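Local coordinates for protein CRISPR system Cmr subunit Cmr1-1 (PDB 4W8Z) that binds RNA and, together with Cmr6, caps the type III-B Cmr ribonucleoprotein complex that carries out CRISPR-based antiviral defence in Pyrococcus furiosus, at residues 15-20 and 165-170; 11-16 and 124-129; 159-164 and 284-289; 82-87 and 119-124. All coordinates share one frame; numbering follows the deposited sequence.

Contact 1 of 4, residues 15-20 and 165-170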
loop_
_atom_site.group_PDB
_atom_site.type_symbol
_atom_site.label_atom_id
_atom_site.label_comp_id
_atom_site.label_asym_id
_atom_site.label_seq_id
_atom_site.Cartn_x
_atom_site.Cartn_y
_atom_site.Cartn_z
ATOM N N GLU A 15 -12.317 -6.208 6.095
ATOM C CA GLU A 15 -12.007 -6.187 7.513
ATOM C C GLU A 15 -10.547 -5.799 7.721
ATOM O O GLU A 15 -9.673 -6.199 6.947
ATOM C CB GLU A 15 -12.303 -7.551 8.141
ATOM C CG GLU A 15 -11.908 -7.677 9.600
ATOM C CD GLU A 15 -12.189 -9.059 10.168
ATOM O OE1 GLU A 15 -13.327 -9.552 10.012
ATOM O OE2 GLU A 15 -11.266 -9.656 10.764
ATOM N N SER A 16 -10.286 -5.010 8.759
ATOM C CA SER A 16 -8.924 -4.622 9.099
ATOM C C SER A 16 -8.145 -5.795 9.693
ATOM O O SER A 16 -8.599 -6.450 10.633
ATOM C CB SER A 16 -8.926 -3.446 10.078
ATOM O OG SER A 16 -9.567 -2.317 9.513
ATOM N N ILE A 17 -6.971 -6.060 9.132
ATOM C CA ILE A 17 -6.060 -7.047 9.694
ATOM C C ILE A 17 -5.155 -6.372 10.718
ATOM O O ILE A 17 -4.855 -6.938 11.771
ATOM C CB ILE A 17 -5.216 -7.715 8.602
ATOM C CG1 ILE A 17 -6.093 -8.627 7.744
ATOM C CG2 ILE A 17 -4.060 -8.490 9.207
ATOM C CD1 ILE A 17 -5.433 -9.070 6.459
ATOM N N THR A 18 -4.729 -5.152 10.408
ATOM C CA THR A 18 -3.919 -4.361 11.324
ATOM C C THR A 18 -4.666 -3.101 11.745
ATOM O O THR A 18 -5.664 -2.731 11.122
ATOM C CB THR A 18 -2.571 -3.960 10.693
ATOM O OG1 THR A 18 -2.799 -3.338 9.421
ATOM C CG2 THR A 18 -1.681 -5.178 10.503
ATOM N N SER A 19 -4.183 -2.455 12.803
ATOM C CA SER A 19 -4.786 -1.226 13.316
ATOM C C SER A 19 -4.947 -0.208 12.198
ATOM O O SER A 19 -4.012 0.042 11.438
ATOM C CB SER A 19 -3.935 -0.639 14.443
ATOM O OG SER A 19 -3.640 -1.619 15.425
ATOM N N THR A 20 -6.141 0.366 12.092
ATOM C CA THR A 20 -6.458 1.269 10.991
ATOM C C THR A 20 -6.710 2.676 11.515
ATOM O O THR A 20 -7.430 2.856 12.491
ATOM C CB THR A 20 -7.687 0.770 10.196
ATOM O OG1 THR A 20 -7.400 -0.516 9.628
ATOM C CG2 THR A 20 -8.038 1.736 9.077
ATOM N N SER A 165 -3.944 -2.620 6.717
ATOM C CA SER A 165 -4.003 -3.801 5.865
ATOM C C SER A 165 -5.392 -4.421 5.956
ATOM O O SER A 165 -5.945 -4.563 7.044
ATOM C CB SER A 165 -2.935 -4.814 6.255
ATOM O OG SER A 165 -1.652 -4.372 5.855
ATOM N N MET A 166 -5.949 -4.787 4.807
ATOM C CA MET A 166 -7.327 -5.251 4.734
ATOM C C MET A 166 -7.453 -6.655 4.159
ATOM O O MET A 166 -6.565 -7.138 3.457
ATOM C CB MET A 166 -8.151 -4.277 3.891
ATOM C CG MET A 166 -8.131 -2.856 4.422
ATOM S SD MET A 166 -9.108 -2.695 5.927
ATOM C CE MET A 166 -8.407 -1.203 6.621
ATOM N N LYS A 167 -8.572 -7.305 4.466
ATOM C CA LYS A 167 -8.944 -8.551 3.804
ATOM C C LYS A 167 -10.434 -8.522 3.492
ATOM O O LYS A 167 -11.189 -7.783 4.123
ATOM C CB LYS A 167 -8.594 -9.764 4.670
ATOM C CG LYS A 167 -9.579 -10.055 5.790
ATOM C CD LYS A 167 -9.012 -11.100 6.728
ATOM C CE LYS A 167 -10.094 -11.998 7.278
ATOM N NZ LYS A 167 -9.505 -13.204 7.934
ATOM N N ILE A 168 -10.848 -9.308 2.506
ATOM C CA ILE A 168 -12.262 -9.425 2.165
ATOM C C ILE A 168 -12.884 -10.588 2.925
ATOM O O ILE A 168 -12.477 -11.733 2.744
ATOM C CB ILE A 168 -12.464 -9.633 0.653
ATOM C CG1 ILE A 168 -11.957 -8.415 -0.122
ATOM C CG2 ILE A 168 -13.924 -9.896 0.340
ATOM C CD1 ILE A 168 -11.992 -8.591 -1.623
ATOM N N VAL A 169 -13.857 -10.304 3.784
ATOM C CA VAL A 169 -14.499 -11.368 4.548
ATOM C C VAL A 169 -15.660 -11.988 3.773
ATOM O O VAL A 169 -15.828 -13.204 3.772
ATOM C CB VAL A 169 -14.998 -10.875 5.927
ATOM C CG1 VAL A 169 -13.846 -10.817 6.913
ATOM C CG2 VAL A 169 -15.675 -9.523 5.814
ATOM N N ARG A 170 -16.457 -11.158 3.110
ATOM C CA ARG A 170 -17.503 -11.679 2.239
ATOM C C ARG A 170 -17.860 -10.673 1.159
ATOM O O ARG A 170 -17.684 -9.464 1.333
ATOM C CB ARG A 170 -18.749 -12.056 3.037
ATOM C CG ARG A 170 -19.555 -10.878 3.546
ATOM C CD ARG A 170 -20.767 -11.363 4.324
ATOM N NE ARG A 170 -20.366 -12.197 5.451
ATOM C CZ ARG A 170 -20.117 -11.726 6.666
ATOM N NH1 ARG A 170 -20.242 -10.428 6.909
ATOM N NH2 ARG A 170 -19.750 -12.550 7.637
#

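Contact 2 of 4, residues 11-16 and 124-129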
loop_
_atom_site.group_PDB
_atom_site.type_symbol
_atom_site.label_atom_id
_atom_site.label_comp_id
_atom_site.label_asym_id
_atom_site.label_seq_id
_atom_site.Cartn_x
_atom_site.Cartn_y
_atom_site.Cartn_z
ATOM N N GLU A 11 -20.662 -5.720 -4.394
ATOM C CA GLU A 11 -20.705 -5.456 -2.961
ATOM C C GLU A 11 -19.605 -6.203 -2.211
ATOM O O GLU A 11 -19.325 -7.365 -2.498
ATOM C CB GLU A 11 -22.074 -5.832 -2.400
ATOM C CG GLU A 11 -23.249 -5.376 -3.256
ATOM C CD GLU A 11 -24.587 -5.582 -2.570
ATOM O OE1 GLU A 11 -24.797 -4.991 -1.490
ATOM O OE2 GLU A 11 -25.425 -6.336 -3.109
ATOM N N PHE A 12 -18.986 -5.526 -1.248
ATOM C CA PHE A 12 -17.891 -6.107 -0.479
ATOM C C PHE A 12 -17.968 -5.764 1.003
ATOM O O PHE A 12 -18.384 -4.668 1.376
ATOM C CB PHE A 12 -16.537 -5.627 -1.014
ATOM C CG PHE A 12 -16.273 -6.005 -2.439
ATOM C CD1 PHE A 12 -15.601 -7.173 -2.745
ATOM C CD2 PHE A 12 -16.688 -5.183 -3.474
ATOM C CE1 PHE A 12 -15.353 -7.521 -4.055
ATOM C CE2 PHE A 12 -16.444 -5.526 -4.788
ATOM C CZ PHE A 12 -15.776 -6.696 -5.078
ATOM N N GLU A 13 -17.556 -6.706 1.843
ATOM C CA GLU A 13 -17.238 -6.395 3.229
ATOM C C GLU A 13 -15.753 -6.634 3.450
ATOM O O GLU A 13 -15.271 -7.757 3.291
ATOM C CB GLU A 13 -18.059 -7.240 4.203
ATOM C CG GLU A 13 -19.292 -6.545 4.748
ATOM C CD GLU A 13 -19.781 -7.166 6.046
ATOM O OE1 GLU A 13 -21.011 -7.342 6.202
ATOM O OE2 GLU A 13 -18.931 -7.471 6.912
ATOM N N ILE A 14 -15.020 -5.580 3.792
ATOM C CA ILE A 14 -13.605 -5.742 4.102
ATOM C C ILE A 14 -13.375 -5.581 5.599
ATOM O O ILE A 14 -14.151 -4.931 6.294
ATOM C CB ILE A 14 -12.720 -4.749 3.318
ATOM C CG1 ILE A 14 -12.784 -3.350 3.933
ATOM C CG2 ILE A 14 -13.120 -4.727 1.852
ATOM C CD1 ILE A 14 -11.871 -2.341 3.258
ATOM N N GLU A 15 -12.317 -6.208 6.095
ATOM C CA GLU A 15 -12.007 -6.187 7.513
ATOM C C GLU A 15 -10.547 -5.799 7.721
ATOM O O GLU A 15 -9.673 -6.199 6.947
ATOM C CB GLU A 15 -12.303 -7.551 8.141
ATOM C CG GLU A 15 -11.908 -7.677 9.600
ATOM C CD GLU A 15 -12.189 -9.059 10.168
ATOM O OE1 GLU A 15 -13.327 -9.552 10.012
ATOM O OE2 GLU A 15 -11.266 -9.656 10.764
ATOM N N SER A 16 -10.286 -5.010 8.759
ATOM C CA SER A 16 -8.924 -4.622 9.099
ATOM C C SER A 16 -8.145 -5.795 9.693
ATOM O O SER A 16 -8.599 -6.450 10.633
ATOM C CB SER A 16 -8.926 -3.446 10.078
ATOM O OG SER A 16 -9.567 -2.317 9.513
ATOM N N GLY A 124 -10.197 -6.296 13.039
ATOM C CA GLY A 124 -11.542 -6.825 13.147
ATOM C C GLY A 124 -12.580 -5.788 12.763
ATOM O O GLY A 124 -13.749 -6.112 12.588
ATOM N N SER A 125 -12.161 -4.533 12.645
ATOM C CA SER A 125 -13.053 -3.478 12.184
ATOM C C SER A 125 -13.542 -3.813 10.786
ATOM O O SER A 125 -12.752 -4.220 9.936
ATOM C CB SER A 125 -12.343 -2.124 12.184
ATOM O OG SER A 125 -11.979 -1.723 13.500
ATOM N N ARG A 126 -14.838 -3.655 10.539
ATOM C CA ARG A 126 -15.382 -3.999 9.230
ATOM C C ARG A 126 -15.970 -2.800 8.501
ATOM O O ARG A 126 -16.467 -1.864 9.124
ATOM C CB ARG A 126 -16.434 -5.097 9.366
ATOM C CG ARG A 126 -15.847 -6.440 9.741
ATOM C CD ARG A 126 -16.863 -7.546 9.617
ATOM N NE ARG A 126 -16.281 -8.824 10.011
ATOM C CZ ARG A 126 -16.922 -9.986 9.963
ATOM N NH1 ARG A 126 -18.177 -10.040 9.535
ATOM N NH2 ARG A 126 -16.304 -11.097 10.343
ATOM N N PHE A 127 -15.893 -2.842 7.174
ATOM C CA PHE A 127 -16.379 -1.765 6.314
ATOM C C PHE A 127 -17.141 -2.358 5.138
ATOM O O PHE A 127 -16.723 -3.365 4.567
ATOM C CB PHE A 127 -15.220 -0.899 5.804
ATOM C CG PHE A 127 -14.376 -0.300 6.899
ATOM C CD1 PHE A 127 -13.380 -1.047 7.511
ATOM C CD2 PHE A 127 -14.575 1.008 7.317
ATOM C CE1 PHE A 127 -12.608 -0.509 8.524
ATOM C CE2 PHE A 127 -13.799 1.556 8.326
ATOM C CZ PHE A 127 -12.815 0.795 8.928
ATOM N N ARG A 128 -18.264 -1.742 4.784
ATOM C CA ARG A 128 -18.995 -2.139 3.589
ATOM C C ARG A 128 -18.601 -1.258 2.416
ATOM O O ARG A 128 -18.615 -0.033 2.519
ATOM C CB ARG A 128 -20.501 -2.060 3.815
ATOM C CG ARG A 128 -21.307 -2.209 2.538
ATOM C CD ARG A 128 -22.552 -3.039 2.775
ATOM N NE ARG A 128 -22.270 -4.172 3.653
ATOM C CZ ARG A 128 -23.118 -5.166 3.889
ATOM N NH1 ARG A 128 -24.306 -5.179 3.299
ATOM N NH2 ARG A 128 -22.775 -6.149 4.709
ATOM N N VAL A 129 -18.239 -1.883 1.302
ATOM C CA VAL A 129 -17.916 -1.143 0.092
ATOM C C VAL A 129 -18.828 -1.583 -1.045
ATOM O O VAL A 129 -18.881 -2.764 -1.386
ATOM C CB VAL A 129 -16.445 -1.337 -0.325
ATOM C CG1 VAL A 129 -16.167 -0.596 -1.617
ATOM C CG2 VAL A 129 -15.511 -0.858 0.778
#

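Contact 3 of 4, residues 159-164 and 284-289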
loop_
_atom_site.group_PDB
_atom_site.type_symbol
_atom_site.label_atom_id
_atom_site.label_comp_id
_atom_site.label_asym_id
_atom_site.label_seq_id
_atom_site.Cartn_x
_atom_site.Cartn_y
_atom_site.Cartn_z
ATOM N N SER A 159 -0.083 3.757 6.443
ATOM C CA SER A 159 -0.467 2.517 5.765
ATOM C C SER A 159 0.652 1.920 4.897
ATOM O O SER A 159 0.590 0.749 4.524
ATOM C CB SER A 159 -1.724 2.749 4.922
ATOM O OG SER A 159 -1.802 4.100 4.497
ATOM N N ARG A 160 1.673 2.714 4.584
ATOM C CA ARG A 160 2.860 2.189 3.911
ATOM C C ARG A 160 3.782 1.495 4.906
ATOM O O ARG A 160 4.765 0.855 4.522
ATOM C CB ARG A 160 3.618 3.302 3.188
ATOM C CG ARG A 160 2.896 3.837 1.963
ATOM C CD ARG A 160 3.620 5.037 1.386
ATOM N NE ARG A 160 3.697 6.118 2.358
ATOM C CZ ARG A 160 4.437 7.211 2.213
ATOM N NH1 ARG A 160 5.187 7.380 1.130
ATOM N NH2 ARG A 160 4.433 8.136 3.160
ATOM N N ARG A 161 3.455 1.619 6.188
ATOM C CA ARG A 161 4.257 1.011 7.238
ATOM C C ARG A 161 3.451 0.067 8.121
ATOM O O ARG A 161 3.660 0.016 9.335
ATOM C CB ARG A 161 4.900 2.083 8.118
ATOM C CG ARG A 161 5.928 2.960 7.437
ATOM C CD ARG A 161 6.712 3.702 8.499
ATOM N NE ARG A 161 7.556 4.761 7.960
ATOM C CZ ARG A 161 8.439 5.442 8.687
ATOM N NH1 ARG A 161 8.593 5.162 9.978
ATOM N NH2 ARG A 161 9.170 6.398 8.123
ATOM N N GLY A 162 2.519 -0.668 7.527
ATOM C CA GLY A 162 1.866 -1.744 8.247
ATOM C C GLY A 162 0.471 -1.498 8.787
ATOM O O GLY A 162 -0.174 -2.437 9.234
ATOM N N THR A 163 -0.009 -0.262 8.761
ATOM C CA THR A 163 -1.371 -0.013 9.218
ATOM C C THR A 163 -2.369 -0.153 8.073
ATOM O O THR A 163 -2.020 0.006 6.904
ATOM C CB THR A 163 -1.529 1.389 9.845
ATOM O OG1 THR A 163 -1.567 2.378 8.812
ATOM C CG2 THR A 163 -0.391 1.690 10.801
ATOM N N GLY A 164 -3.617 -0.449 8.413
ATOM C CA GLY A 164 -4.683 -0.422 7.433
ATOM C C GLY A 164 -4.620 -1.522 6.392
ATOM O O GLY A 164 -5.178 -1.383 5.302
ATOM N N LEU A 284 9.386 1.631 -0.839
ATOM C CA LEU A 284 9.015 0.320 -0.324
ATOM C C LEU A 284 7.854 0.456 0.659
ATOM O O LEU A 284 7.910 1.250 1.594
ATOM C CB LEU A 284 10.219 -0.355 0.342
ATOM C CG LEU A 284 10.087 -1.810 0.803
ATOM C CD1 LEU A 284 11.453 -2.474 0.814
ATOM C CD2 LEU A 284 9.456 -1.899 2.182
ATOM N N TRP A 285 6.796 -0.314 0.433
ATOM C CA TRP A 285 5.669 -0.346 1.360
ATOM C C TRP A 285 5.642 -1.701 2.028
ATOM O O TRP A 285 6.069 -2.688 1.437
ATOM C CB TRP A 285 4.338 -0.106 0.649
ATOM C CG TRP A 285 4.237 1.163 -0.133
ATOM C CD1 TRP A 285 5.183 2.139 -0.255
ATOM C CD2 TRP A 285 3.116 1.591 -0.910
ATOM N NE1 TRP A 285 4.716 3.147 -1.064
ATOM C CE2 TRP A 285 3.449 2.832 -1.479
ATOM C CE3 TRP A 285 1.865 1.037 -1.188
ATOM C CZ2 TRP A 285 2.577 3.532 -2.305
ATOM C CZ3 TRP A 285 0.996 1.736 -2.006
ATOM C CH2 TRP A 285 1.355 2.971 -2.553
ATOM N N PHE A 286 5.143 -1.765 3.254
ATOM C CA PHE A 286 4.893 -3.071 3.842
ATOM C C PHE A 286 3.598 -3.101 4.639
ATOM O O PHE A 286 3.053 -2.060 5.018
ATOM C CB PHE A 286 6.075 -3.529 4.710
ATOM C CG PHE A 286 6.415 -2.604 5.846
ATOM C CD1 PHE A 286 5.802 -2.740 7.084
ATOM C CD2 PHE A 286 7.385 -1.629 5.691
ATOM C CE1 PHE A 286 6.134 -1.902 8.134
ATOM C CE2 PHE A 286 7.721 -0.788 6.737
ATOM C CZ PHE A 286 7.094 -0.923 7.961
ATOM N N GLY A 287 3.108 -4.314 4.865
ATOM C CA GLY A 287 1.857 -4.538 5.555
ATOM C C GLY A 287 1.683 -6.026 5.775
ATOM O O GLY A 287 2.653 -6.779 5.716
ATOM N N VAL A 288 0.449 -6.453 6.024
ATOM C CA VAL A 288 0.184 -7.855 6.316
ATOM C C VAL A 288 -0.848 -8.444 5.359
ATOM O O VAL A 288 -1.935 -7.892 5.186
ATOM C CB VAL A 288 -0.302 -8.034 7.768
ATOM C CG1 VAL A 288 -0.481 -9.513 8.107
ATOM C CG2 VAL A 288 0.678 -7.377 8.728
ATOM N N VAL A 289 -0.499 -9.566 4.737
ATOM C CA VAL A 289 -1.424 -10.279 3.871
ATOM C C VAL A 289 -1.788 -11.619 4.510
ATOM O O VAL A 289 -0.954 -12.264 5.148
ATOM C CB VAL A 289 -0.824 -10.492 2.452
ATOM C CG1 VAL A 289 0.446 -11.345 2.511
ATOM C CG2 VAL A 289 -1.859 -11.101 1.497
#

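Contact 4 of 4, residues 82-87 and 119-124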
loop_
_atom_site.group_PDB
_atom_site.type_symbol
_atom_site.label_atom_id
_atom_site.label_comp_id
_atom_site.label_asym_id
_atom_site.label_seq_id
_atom_site.Cartn_x
_atom_site.Cartn_y
_atom_site.Cartn_z
ATOM N N VAL A 82 -18.999 3.807 0.878
ATOM C CA VAL A 82 -18.260 3.167 1.958
ATOM C C VAL A 82 -18.882 3.500 3.309
ATOM O O VAL A 82 -18.890 4.657 3.727
ATOM C CB VAL A 82 -16.777 3.601 1.975
ATOM C CG1 VAL A 82 -15.994 2.741 2.944
ATOM C CG2 VAL A 82 -16.167 3.525 0.581
ATOM N N THR A 83 -19.408 2.491 3.991
ATOM C CA THR A 83 -19.933 2.693 5.334
ATOM C C THR A 83 -19.238 1.759 6.318
ATOM O O THR A 83 -19.219 0.544 6.118
ATOM C CB THR A 83 -21.464 2.469 5.401
ATOM O OG1 THR A 83 -21.786 1.189 4.851
ATOM C CG2 THR A 83 -22.203 3.553 4.625
ATOM N N PRO A 84 -18.643 2.332 7.374
ATOM C CA PRO A 84 -18.059 1.525 8.449
ATOM C C PRO A 84 -19.144 0.800 9.243
ATOM O O PRO A 84 -20.220 1.354 9.465
ATOM C CB PRO A 84 -17.331 2.558 9.311
ATOM C CG PRO A 84 -18.043 3.842 9.040
ATOM C CD PRO A 84 -18.457 3.776 7.602
ATOM N N LEU A 85 -18.863 -0.434 9.648
ATOM C CA LEU A 85 -19.829 -1.240 10.379
ATOM C C LEU A 85 -19.409 -1.378 11.835
ATOM O O LEU A 85 -20.158 -1.888 12.670
ATOM C CB LEU A 85 -19.973 -2.615 9.729
ATOM C CG LEU A 85 -20.274 -2.555 8.229
ATOM C CD1 LEU A 85 -20.377 -3.953 7.608
ATOM C CD2 LEU A 85 -21.535 -1.740 7.965
ATOM N N SER A 86 -18.203 -0.911 12.132
ATOM C CA SER A 86 -17.683 -0.952 13.488
ATOM C C SER A 86 -17.602 0.445 14.073
ATOM O O SER A 86 -17.591 1.438 13.345
ATOM C CB SER A 86 -16.304 -1.611 13.519
ATOM O OG SER A 86 -16.373 -2.955 13.075
ATOM N N SER A 87 -17.548 0.516 15.395
ATOM C CA SER A 87 -17.339 1.781 16.080
ATOM C C SER A 87 -15.869 1.916 16.459
ATOM O O SER A 87 -15.230 0.930 16.838
ATOM C CB SER A 87 -18.228 1.880 17.320
ATOM O OG SER A 87 -18.015 0.776 18.185
ATOM N N HIS A 119 -9.193 7.700 19.321
ATOM C CA HIS A 119 -9.765 6.451 18.836
ATOM C C HIS A 119 -9.151 5.995 17.515
ATOM O O HIS A 119 -8.596 6.794 16.760
ATOM C CB HIS A 119 -11.282 6.588 18.683
ATOM C CG HIS A 119 -11.987 6.938 19.955
ATOM N ND1 HIS A 119 -11.975 8.209 20.486
ATOM C CD2 HIS A 119 -12.725 6.180 20.802
ATOM C CE1 HIS A 119 -12.678 8.220 21.606
ATOM N NE2 HIS A 119 -13.143 7.004 21.819
ATOM N N TYR A 120 -9.262 4.697 17.252
ATOM C CA TYR A 120 -8.787 4.107 16.007
ATOM C C TYR A 120 -9.686 2.935 15.641
ATOM O O TYR A 120 -10.639 2.632 16.360
ATOM C CB TYR A 120 -7.328 3.653 16.132
ATOM C CG TYR A 120 -7.116 2.406 16.974
ATOM C CD1 TYR A 120 -7.457 2.376 18.318
ATOM C CD2 TYR A 120 -6.547 1.266 16.425
ATOM C CE1 TYR A 120 -7.258 1.237 19.084
ATOM C CE2 TYR A 120 -6.337 0.132 17.183
ATOM C CZ TYR A 120 -6.695 0.120 18.508
ATOM O OH TYR A 120 -6.485 -1.021 19.249
ATOM N N TYR A 121 -9.392 2.283 14.524
ATOM C CA TYR A 121 -10.108 1.071 14.146
ATOM C C TYR A 121 -9.203 -0.141 14.337
ATOM O O TYR A 121 -8.279 -0.361 13.550
ATOM C CB TYR A 121 -10.598 1.147 12.699
ATOM C CG TYR A 121 -11.760 2.090 12.474
ATOM C CD1 TYR A 121 -13.038 1.766 12.917
ATOM C CD2 TYR A 121 -11.584 3.295 11.803
ATOM C CE1 TYR A 121 -14.105 2.621 12.704
ATOM C CE2 TYR A 121 -12.647 4.155 11.587
ATOM C CZ TYR A 121 -13.903 3.810 12.039
ATOM O OH TYR A 121 -14.957 4.665 11.823
ATOM N N PRO A 122 -9.456 -0.925 15.394
ATOM C CA PRO A 122 -8.612 -2.079 15.719
ATOM C C PRO A 122 -8.850 -3.241 14.762
ATOM O O PRO A 122 -9.868 -3.238 14.065
ATOM C CB PRO A 122 -9.050 -2.435 17.143
ATOM C CG PRO A 122 -10.468 -2.002 17.199
ATOM C CD PRO A 122 -10.556 -0.757 16.360
ATOM N N PRO A 123 -7.913 -4.208 14.710
ATOM C CA PRO A 123 -8.095 -5.415 13.894
ATOM C C PRO A 123 -9.466 -6.047 14.119
ATOM O O PRO A 123 -9.848 -6.289 15.263
ATOM C CB PRO A 123 -6.978 -6.338 14.383
ATOM C CG PRO A 123 -5.903 -5.400 14.820
ATOM C CD PRO A 123 -6.600 -4.190 15.383
ATOM N N GLY A 124 -10.197 -6.296 13.039
ATOM C CA GLY A 124 -11.542 -6.825 13.147
ATOM C C GLY A 124 -12.580 -5.788 12.763
ATOM O O GLY A 124 -13.749 -6.112 12.588
#

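Contact 1 of 4, residues 15-20 and 165-170
In T18, chi1 of 52° sets OG1 between the backbone N and the carbonyl carbon, where it accepts the S165 N-H at 3.0 Å; the same oxygen is also hydrogen-bonded to G162 O. M166 is bent at chi2 (-72°), which brings its thioether across toward 15-20 until CE meets T20 OG1 end to end at 3.2 Å and lies beside S16 OG. These two hydroxyls are joined to each other at 2.8 Å, closing the turn after strand 8-16 against the methionine. The partners, strands 8-16 and 166-172, are the first and fourth strands of an antiparallel sheet in the order 2-3-1-4, the ferredoxin-like arrangement of RAMP proteins, and 166-172 is one of its two edge strands within the chain. E15 and K167 form an antiparallel hydrogen-bonded pair, followed by I17 N to S165 O at 2.8 Å, a nearly straight bond that carries the pairing just past the end of strand 8-16. The I17 side chain crosses that of K167 at about a right angle, CD1 lying 3.7 Å from K167 CB, while V169 CG1 packs on E15 CB at 3.8 Å. The charged ends turn to other partners: K167 NZ forms a salt bridge with E290, E15 OE1 with R126.

Contact 2 of 4, residues 11-16 and 124-129
Strands 11-16 and 126-129 run antiparallel with axes 4.7 Å apart and 154° between their directions, F12-V129 and I14-F127 being hydrogen-bonded pairs and E13-R128 and E15-R126 non-hydrogen-bonded ones. They are the two central strands of the ferredoxin-like sheet of the RAMP domain. The face of the non-hydrogen-bonded pairs carries a salt-bridge network. R128 bends at chi2 and chi3, which brings NH2 to E13 OE1 at 2.6 Å; the oxygen lies in the guanidinium plane and offers its anti lone pair. R126 instead extends from CG to NE and gives NE to E15 OE1 at 3.0 Å, with guanidinium and carboxylate planes only 16° apart and a weak second bond from NH2. E13 OE2 makes a longer ion pair with R126 NH1, at 3.7 Å, and so links the two arginines; their charges should favour ionised glutamates. The opposite face carries F12, I14, F127 and V129. There I14 CG1 packs on F127 CB at 3.9 Å, and F12 and V129 both lean on L146 of helix 136-152. Just before strand 126-133 begins, G124 N donates to S16 O at 2.9 Å. S16 OG, already bonded to T20, sits at the edge of the F127 ring, 3.7 Å from CE1.

Contact 3 of 4, residues 159-164 and 284-289
R160 lays its aliphatic stem over W285: CG stands 3.4 Å from the centroid of the five-membered ring and almost exactly on its normal, a CH-pi contact. The loop that supplies it leads into strand 166-172; this position and its glycines G162 and G164 are consistent with the glycine-rich loop of RAMP proteins, and here it docks on strand 284-291 in the C-terminal half of the chain. The R160 guanidinium, after a bend at chi3, is turned nearly perpendicular to the indole. One residue on, R161 CA lies over one face of the F286 ring, 3.8 Å from its centroid, and R161 CB approaches CZ at 3.7 Å. The backbones meet in a single bridge, in which F286 N donates to R160 O at 2.9 Å, reaching the oxygen from above the carbonyl plane. Beside it the chains come close at G162 and G287, their CA atoms 3.9 Å apart; the positive phi of G162 (102°) suits glycine. Further out, F244 stacks on F286, and F302 meets W285 edge-to-face, holding both aromatic platforms. The R161 guanidinium plane is 30° from that of the F286 ring, and its NH2 is hydrogen-bonded to V317 O, while R161 O accepts from W105 NE1.

Contact 4 of 4, residues 82-87 and 119-124
S86 OG takes the backbone N-H of R126 and lies 4.1 Å from G124 O, too far for a hydrogen bond; none spans 82-87 and 119-124. What joins them is the Y121 ring, which reaches across to the residues that follow strand 79-84. S86 O lies in the plane of that ring, at its edge, 3.7 Å from CE1, and S87 C approaches the same carbon obliquely at 4.2 Å. With chi1 at -73°, Y121 CG sits beside its own backbone N, and from there the ring runs out until OH comes alongside P84 CB at 4.0 Å. The contact is thin and lies at the surface, with no buried residue among those that touch. In the ferredoxin-like sheet, strand 79-84 is the outer strand beside 126-133, and the two segments flank the start of 126-133: one leaves the sheet edge through S86, while the other enters strand 126-133 through G124. F127, on that neighbouring strand, ties the pieces together, as its ring meets Y121 edge-to-face and its side chain also touches P84. The main chain of the tyrosine is fixed separately by a hydrogen bond between Y121 O and T20 N. G124 turns the chain at phi 109°, a conformation that suits glycine because a CB there would be jammed against the carbonyl O of P123.

From the N terminus, strand 8-16 opens both contact 2, which closes at 124-129, and contact 1, which closes at 165-170; they share E15 and S16 and flank the strand on its two sides. Contact 4 nests inside both loops, joining the end of the outer strand 79-84 to the approach to 126-133, and it shares G124 with contact 2. These three tie together the four-stranded ferredoxin-like sheet and the connections at its strand ends. Contact 3 departs from that pattern: its first segment precedes 165-170, its second lies in the C-terminal half, so it crosses contact 1. T18 with G162, and S165 with V288, couple those two, whereas contacts 2 and 4 close before contact 3 opens and do not touch it.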